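Local coordinates for protein monomethylamine methyltransferase MtmB1 (Methanosarcina barkeri, PDB 1NTH) that transfers the methyl group of monomethylamine to the corrinoid cofactor of its partner protein MtmC, in methanogenesis from methylamine, at residues Gln41-Asp46 with Leu62-Phe67; Ile135-Phe140 with Gly159-Val164; Cys341-Leu346 with Asp445-Lys450; Leu178-Glu183 with Ile214-Thr219; Thr375-Gly380 with Gly422-Glu427. One frame throughout, in Å; residues are numbered along the deposited sequence.

Contact 1: Gln41-Asp46 with Leu62-Phe67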
# COMPACT_ATOMS: atom_id res chain seq x y z
N GLN A 41 55.56 -6.07 2.24
CA GLN A 41 56.81 -6.73 2.59
C GLN A 41 56.70 -7.56 3.87
O GLN A 41 57.19 -8.68 3.92
CB GLN A 41 57.93 -5.68 2.73
CG GLN A 41 59.32 -6.26 3.00
CD GLN A 41 59.73 -7.35 2.02
OE1 GLN A 41 59.35 -7.33 0.85
NE2 GLN A 41 60.52 -8.30 2.50
N LYS A 42 56.05 -7.01 4.89
CA LYS A 42 55.90 -7.73 6.15
C LYS A 42 55.18 -9.06 5.97
O LYS A 42 55.53 -10.05 6.62
CB LYS A 42 55.12 -6.87 7.14
CG LYS A 42 54.59 -7.61 8.36
CD LYS A 42 53.66 -6.74 9.19
CE LYS A 42 53.05 -7.52 10.35
NZ LYS A 42 52.15 -6.68 11.18
N TYR A 43 54.18 -9.10 5.10
CA TYR A 43 53.44 -10.34 4.87
C TYR A 43 53.97 -11.11 3.65
O TYR A 43 53.46 -12.17 3.32
CB TYR A 43 51.94 -10.06 4.70
CG TYR A 43 51.25 -9.71 5.99
CD1 TYR A 43 51.02 -8.39 6.36
CD2 TYR A 43 50.84 -10.72 6.87
CE1 TYR A 43 50.41 -8.07 7.57
CE2 TYR A 43 50.23 -10.41 8.08
CZ TYR A 43 50.01 -9.09 8.42
OH TYR A 43 49.39 -8.79 9.61
N GLY A 44 54.99 -10.56 3.01
CA GLY A 44 55.58 -11.21 1.85
C GLY A 44 54.59 -11.52 0.74
O GLY A 44 54.64 -12.59 0.14
N LEU A 45 53.71 -10.57 0.45
CA LEU A 45 52.71 -10.79 -0.60
C LEU A 45 53.33 -10.85 -1.99
O LEU A 45 54.10 -9.97 -2.39
CB LEU A 45 51.65 -9.69 -0.55
CG LEU A 45 50.91 -9.55 0.79
CD1 LEU A 45 49.84 -8.47 0.67
CD2 LEU A 45 50.28 -10.89 1.18
N ASP A 46 52.98 -11.90 -2.72
CA ASP A 46 53.47 -12.12 -4.08
C ASP A 46 52.39 -12.94 -4.79
O ASP A 46 52.17 -14.10 -4.46
CB ASP A 46 54.78 -12.92 -4.05
CG ASP A 46 55.42 -13.04 -5.42
OD1 ASP A 46 54.74 -12.79 -6.43
OD2 ASP A 46 56.62 -13.40 -5.48
N LEU A 62 47.00 -11.79 2.83
CA LEU A 62 46.43 -10.62 2.16
C LEU A 62 45.26 -10.09 2.99
O LEU A 62 45.09 -8.88 3.12
CB LEU A 62 45.93 -10.99 0.76
CG LEU A 62 45.09 -9.92 0.05
CD1 LEU A 62 45.87 -8.61 -0.05
CD2 LEU A 62 44.69 -10.41 -1.34
N PHE A 63 44.47 -10.99 3.56
CA PHE A 63 43.34 -10.55 4.38
C PHE A 63 43.85 -9.81 5.60
O PHE A 63 43.35 -8.74 5.95
CB PHE A 63 42.49 -11.75 4.82
CG PHE A 63 41.34 -11.37 5.70
CD1 PHE A 63 40.26 -10.65 5.19
CD2 PHE A 63 41.35 -11.67 7.06
CE1 PHE A 63 39.21 -10.26 6.01
CE2 PHE A 63 40.30 -11.28 7.89
CZ PHE A 63 39.23 -10.57 7.36
N LYS A 64 44.85 -10.38 6.26
CA LYS A 64 45.42 -9.76 7.45
C LYS A 64 46.02 -8.40 7.10
O LYS A 64 45.89 -7.45 7.87
CB LYS A 64 46.49 -10.66 8.07
CG LYS A 64 45.92 -11.91 8.71
CD LYS A 64 47.02 -12.76 9.32
CE LYS A 64 46.46 -13.98 10.03
NZ LYS A 64 47.53 -14.82 10.64
N ALA A 65 46.65 -8.31 5.94
CA ALA A 65 47.25 -7.05 5.49
C ALA A 65 46.17 -5.99 5.29
O ALA A 65 46.31 -4.85 5.72
CB ALA A 65 48.02 -7.27 4.19
N GLY A 66 45.08 -6.37 4.62
CA GLY A 66 43.99 -5.44 4.38
C GLY A 66 43.36 -4.96 5.68
O GLY A 66 43.04 -3.78 5.83
N PHE A 67 43.17 -5.89 6.62
CA PHE A 67 42.59 -5.58 7.91
C PHE A 67 43.51 -4.59 8.64
O PHE A 67 43.06 -3.58 9.18
CB PHE A 67 42.45 -6.86 8.75
CG PHE A 67 41.71 -6.67 10.05
CD1 PHE A 67 40.41 -7.15 10.20
CD2 PHE A 67 42.32 -6.04 11.13
CE1 PHE A 67 39.73 -7.00 11.41
CE2 PHE A 67 41.65 -5.88 12.34
CZ PHE A 67 40.35 -6.37 12.49
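Tyr-43 and Leu-45 lean side by side against the middle of helix 56-73, just where helix 24-42 ends in a Schellman motif. Gly-44 leaves the helical conformation there with a positive phi of 55°, and its N closes the last turn on Gln-41 O. The Tyr-43 ring lies along one flank of the partner helix: Tyr-43 CD1 meets Ala-65 CB at 3.9 Å, and the backbone N of Ala-65 sits over one ring face, offset toward the rim. Tyr-43 CE2 approaches Lys-64 CB obliquely at 3.7 Å, the two side chains crossing at about a right angle. The lysine chain then runs extended away from the contact. At the far end of the ring, Tyr-43 OH is hydrogen-bonded to Glu-68, which also forms a salt bridge with Lys-42. Leu-45 supplies the apolar half; its CG, anti to its own carbonyl carbon (chi1 -57°), points the two methyl branches at Leu-62 and Ala-65, and the residue is buried where helix 271-288 packs against it. Leu-45 CD2 comes to 3.8 Å from Leu-62 N, while Leu-45 CD1 reaches Ala-65 CB at 4.1 Å and meets Leu-62 CD1 at 4.0 Å.

Contact 2: Ile135-Phe140 with Gly159-Val164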
# COMPACT_ATOMS: atom_id res chain seq x y z
N ILE A 135 23.99 9.50 -21.22
CA ILE A 135 23.01 9.09 -22.22
C ILE A 135 22.13 10.29 -22.59
O ILE A 135 21.66 11.01 -21.72
CB ILE A 135 22.11 7.96 -21.69
CG1 ILE A 135 22.96 6.74 -21.29
CG2 ILE A 135 21.06 7.58 -22.73
CD1 ILE A 135 23.74 6.12 -22.44
N SER A 136 21.91 10.49 -23.89
CA SER A 136 21.08 11.58 -24.37
C SER A 136 19.64 11.41 -23.88
O SER A 136 19.11 10.30 -23.85
CB SER A 136 21.09 11.63 -25.90
OG SER A 136 22.40 11.86 -26.39
N GLU A 137 19.02 12.53 -23.51
CA GLU A 137 17.65 12.49 -23.01
C GLU A 137 16.65 11.83 -23.96
O GLU A 137 15.82 11.03 -23.52
CB GLU A 137 17.17 13.91 -22.66
CG GLU A 137 15.85 13.93 -21.90
CD GLU A 137 15.43 15.32 -21.44
OE1 GLU A 137 14.38 15.42 -20.77
OE2 GLU A 137 16.13 16.32 -21.76
N ASP A 138 16.73 12.14 -25.25
CA ASP A 138 15.78 11.57 -26.20
C ASP A 138 15.84 10.06 -26.42
O ASP A 138 14.96 9.49 -27.06
CB ASP A 138 15.83 12.30 -27.55
CG ASP A 138 17.21 12.28 -28.17
OD1 ASP A 138 18.04 11.41 -27.83
OD2 ASP A 138 17.47 13.15 -29.04
N VAL A 139 16.88 9.41 -25.90
CA VAL A 139 16.98 7.96 -26.04
C VAL A 139 17.23 7.30 -24.69
O VAL A 139 17.65 6.15 -24.62
CB VAL A 139 18.12 7.54 -27.01
CG1 VAL A 139 17.79 7.98 -28.43
CG2 VAL A 139 19.44 8.13 -26.55
N PHE A 140 16.94 8.03 -23.62
CA PHE A 140 17.18 7.48 -22.29
C PHE A 140 16.41 6.18 -22.06
O PHE A 140 16.99 5.20 -21.59
CB PHE A 140 16.81 8.50 -21.20
CG PHE A 140 17.54 8.30 -19.91
CD1 PHE A 140 18.92 8.52 -19.84
CD2 PHE A 140 16.87 7.85 -18.78
CE1 PHE A 140 19.61 8.30 -18.66
CE2 PHE A 140 17.56 7.63 -17.59
CZ PHE A 140 18.93 7.85 -17.52
N GLY A 159 22.10 4.81 -16.14
CA GLY A 159 22.98 5.66 -16.92
C GLY A 159 22.76 7.07 -16.37
O GLY A 159 21.93 7.27 -15.48
N VAL A 160 23.50 8.04 -16.90
CA VAL A 160 23.39 9.43 -16.47
C VAL A 160 22.65 10.24 -17.52
O VAL A 160 22.97 10.16 -18.71
CB VAL A 160 24.80 10.04 -16.25
CG1 VAL A 160 24.71 11.56 -16.19
CG2 VAL A 160 25.41 9.49 -14.97
N MET A 161 21.66 11.02 -17.10
CA MET A 161 20.90 11.86 -18.03
C MET A 161 21.76 13.08 -18.38
O MET A 161 22.15 13.83 -17.49
CB MET A 161 19.60 12.35 -17.39
CG MET A 161 18.62 11.25 -16.98
SD MET A 161 17.04 11.91 -16.36
CE MET A 161 16.25 12.40 -17.91
N THR A 162 22.06 13.28 -19.66
CA THR A 162 22.87 14.45 -20.03
C THR A 162 22.03 15.71 -19.88
O THR A 162 22.57 16.81 -19.75
CB THR A 162 23.43 14.34 -21.47
OG1 THR A 162 22.36 14.13 -22.40
CG2 THR A 162 24.43 13.20 -21.57
N SER A 163 20.71 15.55 -19.90
CA SER A 163 19.81 16.68 -19.72
C SER A 163 18.45 16.18 -19.26
O SER A 163 18.10 15.01 -19.47
CB SER A 163 19.65 17.49 -21.02
OG SER A 163 18.91 16.78 -22.00
N VAL A 164 17.70 17.05 -18.60
CA VAL A 164 16.35 16.74 -18.17
C VAL A 164 15.55 17.98 -18.54
O VAL A 164 15.90 19.10 -18.15
CB VAL A 164 16.29 16.43 -16.64
CG1 VAL A 164 16.72 17.64 -15.82
CG2 VAL A 164 14.88 15.98 -16.28
O HOH W 1 20.24 15.20 -23.71
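Glu-137 reaches across to Ser-163 just beyond a short parallel beta bridge, in which Ile-135 of strand 134-135 pairs with Met-161 of strand 160-161. Two backbone bonds build this two-stranded ladder: Ile-135 N to Val-160 O (2.8 Å), nearly along the C=O axis, and Thr-162 N to Ile-135 O (3.1 Å). From there the glutamate side chain runs extended, with CG opposite the backbone N (chi1 -170°), and lies alongside Ser-163. Glu-137 CB is 3.4 Å from Ser-163 OG, and CG passes close to the carbonyl oxygen of the same serine. At the tip, Ser-163 OG donates to Glu-137 OE2 at 2.8 Å, on the anti side and 26° out of the carboxylate plane, while OE1 rests against Val-164 CA. The carboxylate is held further by the backbone amides of Arg-165 and Gly-166, so backbone and hydroxyl donors together fix its rotation and would be expected to stabilise its negative charge. A water molecule joins the same corner: it accepts from Glu-137 N, donates to Ser-163 OG and also bonds to Thr-162 OG1. Phe-140 opens helix 140-148 and turns one ring face to Met-161, where helix 174-193 also packs. This Met-aromatic contact places the sulfur over the ring face, with Met-161 SD 4.7 Å from the centroid of the Phe-140 ring. Nearer still is the methylene before it: Met-161 CG stands 3.6 Å from the centroid of the Phe-140 ring, a CH-pi contact 20° off the ring normal.

Contact 3: Cys341-Leu346 with Asp445-Lys450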
# COMPACT_ATOMS: atom_id res chain seq x y z
N CYS A 341 30.15 -2.26 -30.31
CA CYS A 341 30.22 -2.82 -31.65
C CYS A 341 31.65 -3.02 -32.15
O CYS A 341 31.94 -2.82 -33.32
CB CYS A 341 29.44 -1.94 -32.63
SG CYS A 341 28.89 -2.81 -34.12
N THR A 342 32.53 -3.41 -31.23
CA THR A 342 33.92 -3.71 -31.58
C THR A 342 34.27 -4.99 -30.85
O THR A 342 33.78 -5.25 -29.75
CB THR A 342 34.90 -2.60 -31.14
OG1 THR A 342 34.99 -2.56 -29.71
CG2 THR A 342 34.46 -1.24 -31.67
N GLU A 343 35.10 -5.81 -31.48
CA GLU A 343 35.49 -7.08 -30.89
C GLU A 343 36.27 -6.87 -29.60
O GLU A 343 36.09 -7.61 -28.63
CB GLU A 343 36.32 -7.88 -31.88
CG GLU A 343 36.57 -9.32 -31.44
CD GLU A 343 37.34 -10.10 -32.48
OE1 GLU A 343 38.55 -9.85 -32.65
OE2 GLU A 343 36.73 -10.97 -33.14
N MET A 344 37.13 -5.85 -29.57
CA MET A 344 37.92 -5.60 -28.37
C MET A 344 37.06 -5.33 -27.15
O MET A 344 37.32 -5.86 -26.07
CB MET A 344 38.88 -4.43 -28.59
CG MET A 344 39.85 -4.26 -27.43
SD MET A 344 41.10 -2.99 -27.71
CE MET A 344 41.68 -2.68 -26.03
N CYS A 345 36.03 -4.50 -27.31
CA CYS A 345 35.15 -4.18 -26.19
C CYS A 345 34.58 -5.46 -25.59
O CYS A 345 34.61 -5.65 -24.37
CB CYS A 345 34.01 -3.27 -26.66
SG CYS A 345 32.83 -2.82 -25.35
N LEU A 346 34.07 -6.33 -26.45
CA LEU A 346 33.49 -7.59 -25.98
C LEU A 346 34.52 -8.49 -25.31
O LEU A 346 34.22 -9.13 -24.31
CB LEU A 346 32.82 -8.32 -27.15
CG LEU A 346 31.66 -7.58 -27.82
CD1 LEU A 346 31.07 -8.44 -28.93
CD2 LEU A 346 30.59 -7.25 -26.77
N ASP A 445 29.40 -12.54 -32.70
CA ASP A 445 29.74 -13.91 -33.06
C ASP A 445 31.25 -14.11 -33.16
O ASP A 445 31.77 -15.12 -32.71
CB ASP A 445 29.10 -14.30 -34.40
CG ASP A 445 27.59 -14.37 -34.32
OD1 ASP A 445 27.07 -14.72 -33.24
OD2 ASP A 445 26.93 -14.08 -35.34
N GLY A 446 31.93 -13.14 -33.76
CA GLY A 446 33.37 -13.24 -33.90
C GLY A 446 34.07 -13.33 -32.57
O GLY A 446 34.99 -14.13 -32.39
N ALA A 447 33.65 -12.49 -31.62
CA ALA A 447 34.25 -12.48 -30.30
C ALA A 447 33.96 -13.78 -29.56
O ALA A 447 34.84 -14.35 -28.91
CB ALA A 447 33.71 -11.29 -29.50
N ARG A 448 32.73 -14.26 -29.67
CA ARG A 448 32.32 -15.49 -29.01
C ARG A 448 33.15 -16.66 -29.53
O ARG A 448 33.58 -17.52 -28.76
CB ARG A 448 30.84 -15.75 -29.28
CG ARG A 448 30.17 -16.69 -28.29
CD ARG A 448 28.73 -16.94 -28.72
NE ARG A 448 27.87 -17.41 -27.63
CZ ARG A 448 27.31 -18.62 -27.58
NH1 ARG A 448 27.52 -19.49 -28.56
NH2 ARG A 448 26.53 -18.94 -26.56
N LYS A 449 33.39 -16.67 -30.83
CA LYS A 449 34.17 -17.73 -31.45
C LYS A 449 35.59 -17.78 -30.88
O LYS A 449 36.12 -18.86 -30.61
CB LYS A 449 34.23 -17.54 -32.97
CG LYS A 449 35.08 -18.57 -33.70
CD LYS A 449 34.62 -19.99 -33.41
CE LYS A 449 35.51 -21.02 -34.08
NZ LYS A 449 35.51 -20.86 -35.56
N LYS A 450 36.20 -16.61 -30.70
CA LYS A 450 37.54 -16.55 -30.15
C LYS A 450 37.58 -17.07 -28.72
O LYS A 450 38.55 -17.71 -28.31
CB LYS A 450 38.08 -15.12 -30.21
CG LYS A 450 38.39 -14.66 -31.62
CD LYS A 450 39.15 -13.34 -31.64
CE LYS A 450 39.52 -12.96 -33.07
NZ LYS A 450 40.37 -11.74 -33.13
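Glu-343, in the first turn of helix 343-359, stretches across to Ala-447 and Lys-450 of helix 438-454. The residue before it, Thr-342, is the N-cap: its OG1 accepts from Cys-345 N at 3.3 Å and thereby fixes the start of the helix. With CG opposite the backbone N (chi1 -170°), the glutamate passes over the alanine, Glu-343 CG lying 4.0 Å from Ala-447 CB. Its carboxylate then meets the lysine, and the extended Lys-450 side chain crosses that of Glu-343 at about a right angle. Lys-450 NZ forms a salt bridge with Glu-343 OE1 at 2.7 Å, approaching on the syn side but 32° out of the carboxylate plane, and OE2 lies over the backbone at Gly-446. The contact joins two helices of the C-terminal half of this TIM-barrel protein, the second of them close to the chain end. An alanine in place of Glu-343 would probably leave the Lys-450 ammonium without its anion here and uncover part of the Ala-447 methyl group. One turn further on, Leu-346 takes up the buried side of the interface, where Met-385 of helix 380-393 touches both it and Ala-447. Leu-346 CB and CD1 both rest on the methyl group of Ala-447, Leu-346 CB at 3.9 Å from Ala-447 CB.

Contact 4: Leu178-Glu183 with Ile214-Thr219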
# COMPACT_ATOMS: atom_id res chain seq x y z
N LEU A 178 15.35 17.04 -9.98
CA LEU A 178 14.44 16.51 -11.00
C LEU A 178 15.05 15.28 -11.67
O LEU A 178 14.37 14.27 -11.86
CB LEU A 178 14.13 17.59 -12.05
CG LEU A 178 13.22 17.17 -13.21
CD1 LEU A 178 11.87 16.71 -12.67
CD2 LEU A 178 13.05 18.33 -14.18
N ALA A 179 16.33 15.37 -12.03
CA ALA A 179 17.00 14.25 -12.69
C ALA A 179 17.12 13.04 -11.77
O ALA A 179 16.96 11.90 -12.22
CB ALA A 179 18.39 14.68 -13.18
N ALA A 180 17.39 13.27 -10.49
CA ALA A 180 17.54 12.18 -9.54
C ALA A 180 16.26 11.34 -9.45
O ALA A 180 16.32 10.11 -9.40
CB ALA A 180 17.90 12.73 -8.16
N LYS A 181 15.11 12.01 -9.42
CA LYS A 181 13.84 11.29 -9.34
C LYS A 181 13.47 10.71 -10.70
O LYS A 181 13.08 9.55 -10.81
CB LYS A 181 12.71 12.22 -8.88
CG LYS A 181 12.89 12.80 -7.48
CD LYS A 181 11.66 13.61 -7.09
CE LYS A 181 11.87 14.39 -5.79
NZ LYS A 181 12.04 13.52 -4.59
N THR A 182 13.61 11.53 -11.74
CA THR A 182 13.26 11.14 -13.10
C THR A 182 14.04 9.96 -13.67
O THR A 182 13.48 9.08 -14.34
CB THR A 182 13.41 12.34 -14.05
OG1 THR A 182 12.58 13.41 -13.60
CG2 THR A 182 13.02 11.97 -15.48
N GLU A 183 15.34 9.94 -13.40
CA GLU A 183 16.23 8.88 -13.87
C GLU A 183 15.63 7.49 -13.67
O GLU A 183 15.43 6.75 -14.63
CB GLU A 183 17.56 9.01 -13.13
CG GLU A 183 18.58 7.92 -13.39
CD GLU A 183 19.79 8.08 -12.48
OE1 GLU A 183 20.00 7.23 -11.59
OE2 GLU A 183 20.53 9.07 -12.65
N ILE A 214 19.85 12.24 -2.12
CA ILE A 214 18.81 12.03 -1.12
C ILE A 214 17.39 12.19 -1.68
O ILE A 214 16.45 11.60 -1.15
CB ILE A 214 19.05 12.97 0.09
CG1 ILE A 214 20.31 12.50 0.83
CG2 ILE A 214 17.85 12.97 1.04
CD1 ILE A 214 20.80 13.45 1.92
N SER A 215 17.25 12.94 -2.76
CA SER A 215 15.93 13.15 -3.36
C SER A 215 15.48 12.00 -4.26
O SER A 215 14.32 11.94 -4.66
CB SER A 215 15.91 14.44 -4.19
OG SER A 215 16.61 14.26 -5.42
N ALA A 216 16.40 11.08 -4.56
CA ALA A 216 16.10 9.96 -5.46
C ALA A 216 15.03 8.97 -5.02
O ALA A 216 14.35 8.39 -5.87
CB ALA A 216 17.39 9.21 -5.79
N ASP A 217 14.88 8.74 -3.72
CA ASP A 217 13.83 7.81 -3.26
C ASP A 217 12.49 8.50 -3.46
O ASP A 217 12.23 9.54 -2.86
CB ASP A 217 14.00 7.46 -1.77
CG ASP A 217 15.00 6.34 -1.54
OD1 ASP A 217 15.39 5.66 -2.52
OD2 ASP A 217 15.39 6.11 -0.37
N CYS A 218 11.63 7.93 -4.30
CA CYS A 218 10.33 8.53 -4.56
C CYS A 218 9.38 7.53 -5.19
O CYS A 218 9.80 6.48 -5.69
CB CYS A 218 10.47 9.75 -5.48
SG CYS A 218 11.14 9.37 -7.12
N THR A 219 8.09 7.86 -5.17
CA THR A 219 7.08 6.98 -5.75
C THR A 219 7.35 6.84 -7.24
O THR A 219 7.50 7.83 -7.96
CB THR A 219 5.67 7.55 -5.55
OG1 THR A 219 5.38 7.62 -4.15
CG2 THR A 219 4.63 6.66 -6.22
O HOH W 2 14.10 7.85 -8.52
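Lys-181 sets out with CG opposite its own carbonyl carbon (chi1 -63°), runs extended through CD and CE, and bends at its last torsion (chi4 -66°), which turns the ammonium group onto Ser-215. Lys-181 NZ donates to Ser-215 O over 2.8 Å, in the carbonyl plane and on a lone pair. On the way, its methylenes line the loop: Lys-181 CB lies 3.7 Å from Cys-218 SG, and Lys-181 CG comes within 3.3 Å of Ser-215 O. Beside the lysine, Ala-180 presents its methyl to the serine, Ala-180 CB standing 3.4 Å from Ser-215 OG, a hydroxyl whose hydrogen bond goes back to Gly-212 O. Ala-216 CB lies 4.3 Å from Ala-180 CB. These two neighbouring residues, Ala-180 and Lys-181, pack helix 174-193 against the loop that follows helix 210-214 and leads to barrel strand 227-231. A water spans the two backbones, near Lys-181 O and 2.7 Å from Ala-216 O. The site is also part of the assembly: Asn-252 of the fourth subunit accepts from Lys-181 NZ through OD1, and His-248 of that subunit packs on the lysine. A methionine in place of Lys-181 would probably leave both Ser-215 O and the Asn-252 side chain of the fourth subunit without this donor. One buried ammonium group thus bonds a loop carbonyl of its own chain and an amide oxygen of the fourth subunit, two neutral acceptors that would be expected to solvate its charge without neutralising it.

Contact 5: Thr375-Gly380 with Gly422-Glu427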
# COMPACT_ATOMS: atom_id res chain seq x y z
N THR A 375 29.15 9.94 -24.68
CA THR A 375 27.70 9.93 -24.76
C THR A 375 27.12 8.87 -25.69
O THR A 375 27.52 8.73 -26.84
CB THR A 375 27.17 11.31 -25.20
OG1 THR A 375 27.64 12.30 -24.28
CG2 THR A 375 25.65 11.33 -25.21
N ASP A 376 26.16 8.12 -25.14
CA ASP A 376 25.45 7.06 -25.84
C ASP A 376 26.26 5.84 -26.30
O ASP A 376 25.75 5.02 -27.06
CB ASP A 376 24.68 7.64 -27.04
CG ASP A 376 23.66 8.68 -26.62
OD1 ASP A 376 23.11 8.55 -25.50
OD2 ASP A 376 23.39 9.62 -27.40
N LYS A 377 27.50 5.71 -25.83
CA LYS A 377 28.29 4.56 -26.24
C LYS A 377 28.26 3.38 -25.27
O LYS A 377 29.29 2.96 -24.74
CB LYS A 377 29.74 4.97 -26.53
CG LYS A 377 29.88 5.76 -27.83
CD LYS A 377 31.29 5.74 -28.39
CE LYS A 377 31.33 6.43 -29.75
NZ LYS A 377 32.69 6.37 -30.38
N THR A 378 27.05 2.86 -25.04
CA THR A 378 26.82 1.71 -24.18
C THR A 378 25.53 1.06 -24.68
O THR A 378 24.55 1.75 -24.93
CB THR A 378 26.60 2.10 -22.69
OG1 THR A 378 25.47 2.97 -22.58
CG2 THR A 378 27.83 2.79 -22.13
N THR A 379 25.53 -0.26 -24.83
CA THR A 379 24.33 -0.96 -25.27
C THR A 379 24.19 -2.31 -24.57
O THR A 379 25.16 -2.84 -24.03
CB THR A 379 24.32 -1.24 -26.80
OG1 THR A 379 25.07 -2.43 -27.06
CG2 THR A 379 24.93 -0.07 -27.56
N GLY A 380 22.98 -2.85 -24.60
CA GLY A 380 22.71 -4.13 -23.97
C GLY A 380 23.52 -5.29 -24.49
O GLY A 380 23.67 -6.30 -23.81
N GLY A 422 34.55 2.61 -31.36
CA GLY A 422 33.24 1.98 -31.38
C GLY A 422 32.13 2.90 -31.84
O GLY A 422 32.38 4.00 -32.34
N LYS A 423 30.89 2.45 -31.66
CA LYS A 423 29.73 3.22 -32.08
C LYS A 423 28.76 3.54 -30.97
O LYS A 423 28.79 2.93 -29.90
CB LYS A 423 29.00 2.46 -33.18
CG LYS A 423 29.84 2.20 -34.42
CD LYS A 423 29.03 1.52 -35.51
CE LYS A 423 29.84 1.36 -36.79
NZ LYS A 423 29.02 0.79 -37.88
N THR A 424 27.89 4.52 -31.22
CA THR A 424 26.88 4.91 -30.25
C THR A 424 25.70 3.95 -30.42
O THR A 424 25.63 3.21 -31.40
CB THR A 424 26.35 6.33 -30.50
OG1 THR A 424 25.78 6.40 -31.81
CG2 THR A 424 27.47 7.35 -30.38
N PHE A 425 24.80 3.98 -29.45
CA PHE A 425 23.60 3.15 -29.47
C PHE A 425 22.84 3.36 -30.79
O PHE A 425 22.40 2.40 -31.42
CB PHE A 425 22.71 3.54 -28.29
CG PHE A 425 21.34 2.91 -28.31
CD1 PHE A 425 21.18 1.55 -28.07
CD2 PHE A 425 20.21 3.69 -28.56
CE1 PHE A 425 19.90 0.97 -28.06
CE2 PHE A 425 18.94 3.12 -28.56
CZ PHE A 425 18.78 1.76 -28.31
N GLN A 426 22.71 4.62 -31.18
CA GLN A 426 21.98 4.97 -32.40
C GLN A 426 22.62 4.40 -33.67
O GLN A 426 21.93 4.19 -34.67
CB GLN A 426 21.88 6.49 -32.55
CG GLN A 426 21.06 7.21 -31.48
CD GLN A 426 21.88 7.66 -30.27
OE1 GLN A 426 21.53 8.65 -29.61
NE2 GLN A 426 22.95 6.94 -29.98
N GLU A 427 23.92 4.14 -33.62
CA GLU A 427 24.63 3.61 -34.78
C GLU A 427 24.66 2.09 -34.90
O GLU A 427 24.68 1.57 -36.01
CB GLU A 427 26.07 4.14 -34.78
CG GLU A 427 26.18 5.66 -34.80
CD GLU A 427 27.62 6.16 -34.78
OE1 GLU A 427 28.36 5.81 -33.84
OE2 GLU A 427 28.00 6.90 -35.71
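A capping box opens the short helix 425-428, where Asp-376, in the loop before helix 380-393, meets Phe-425. In the box, Thr-424 N donates to Glu-427 OE1 at 3.0 Å, using the anti lone pair of that oxygen, while Glu-427 N returns a weak bond to Thr-424 OG1. The next amide serves the contact itself: Phe-425 N donates to Asp-376 O at 2.8 Å, and Thr-424 CA approaches the same oxygen at 3.4 Å in a CA-H...O contact. The two chain directions here are nearly perpendicular, 87° apart. Lys-377 runs extended along the loop preceding the helix, Lys-377 CG packed 3.9 Å from Thr-424 CG2. At the tip, Lys-377 NZ bonds Gly-422 O at 3.1 Å, from well above the carbonyl plane, and it also donates to the carbonyl of Ala-421. Farther along, the methyl of Thr-379 (CG2) lies at the edge of the Phe-425 ring, 4.1 Å from Phe-425 CD1, and that ring continues onto helix 140-148. The Asp-376 carboxylate sits beside Gln-426 and is hydrogen-bonded by Ser-136. The first turn of a helix has amides without helical acceptors; here Glu-427 and Asp-376 O supply them from a side chain and from a neighbouring loop, while the Lys-377 ammonium donates to the carbonyls of Gly-422 and Ala-421, whose dipoles would be expected to stabilise its charge.

From the N terminus, contact 1 closes a short loop between helices 24-42 and 56-73, about 25 Å or more, nearest atoms, from the other four. Contact 2 then closes the loop around helix 140-148, and contact 4 follows in series, joining helix 174-193 to the loop before strand 227-231. These two touch, since Val-164 packs on Leu-178 and Phe-140 on Glu-183, and both reach the second subunit. Contact 3 spans the longest loop, from helix 343-359 to helix 438-454, and contact 5 nests inside it, with Thr-342 packed on Gly-422. Contact 5 also adjoins contact 2 through a probable hydrogen bond from Ser-136 to Asp-376, so contacts 4, 2, 5 and 3 form a connected chain.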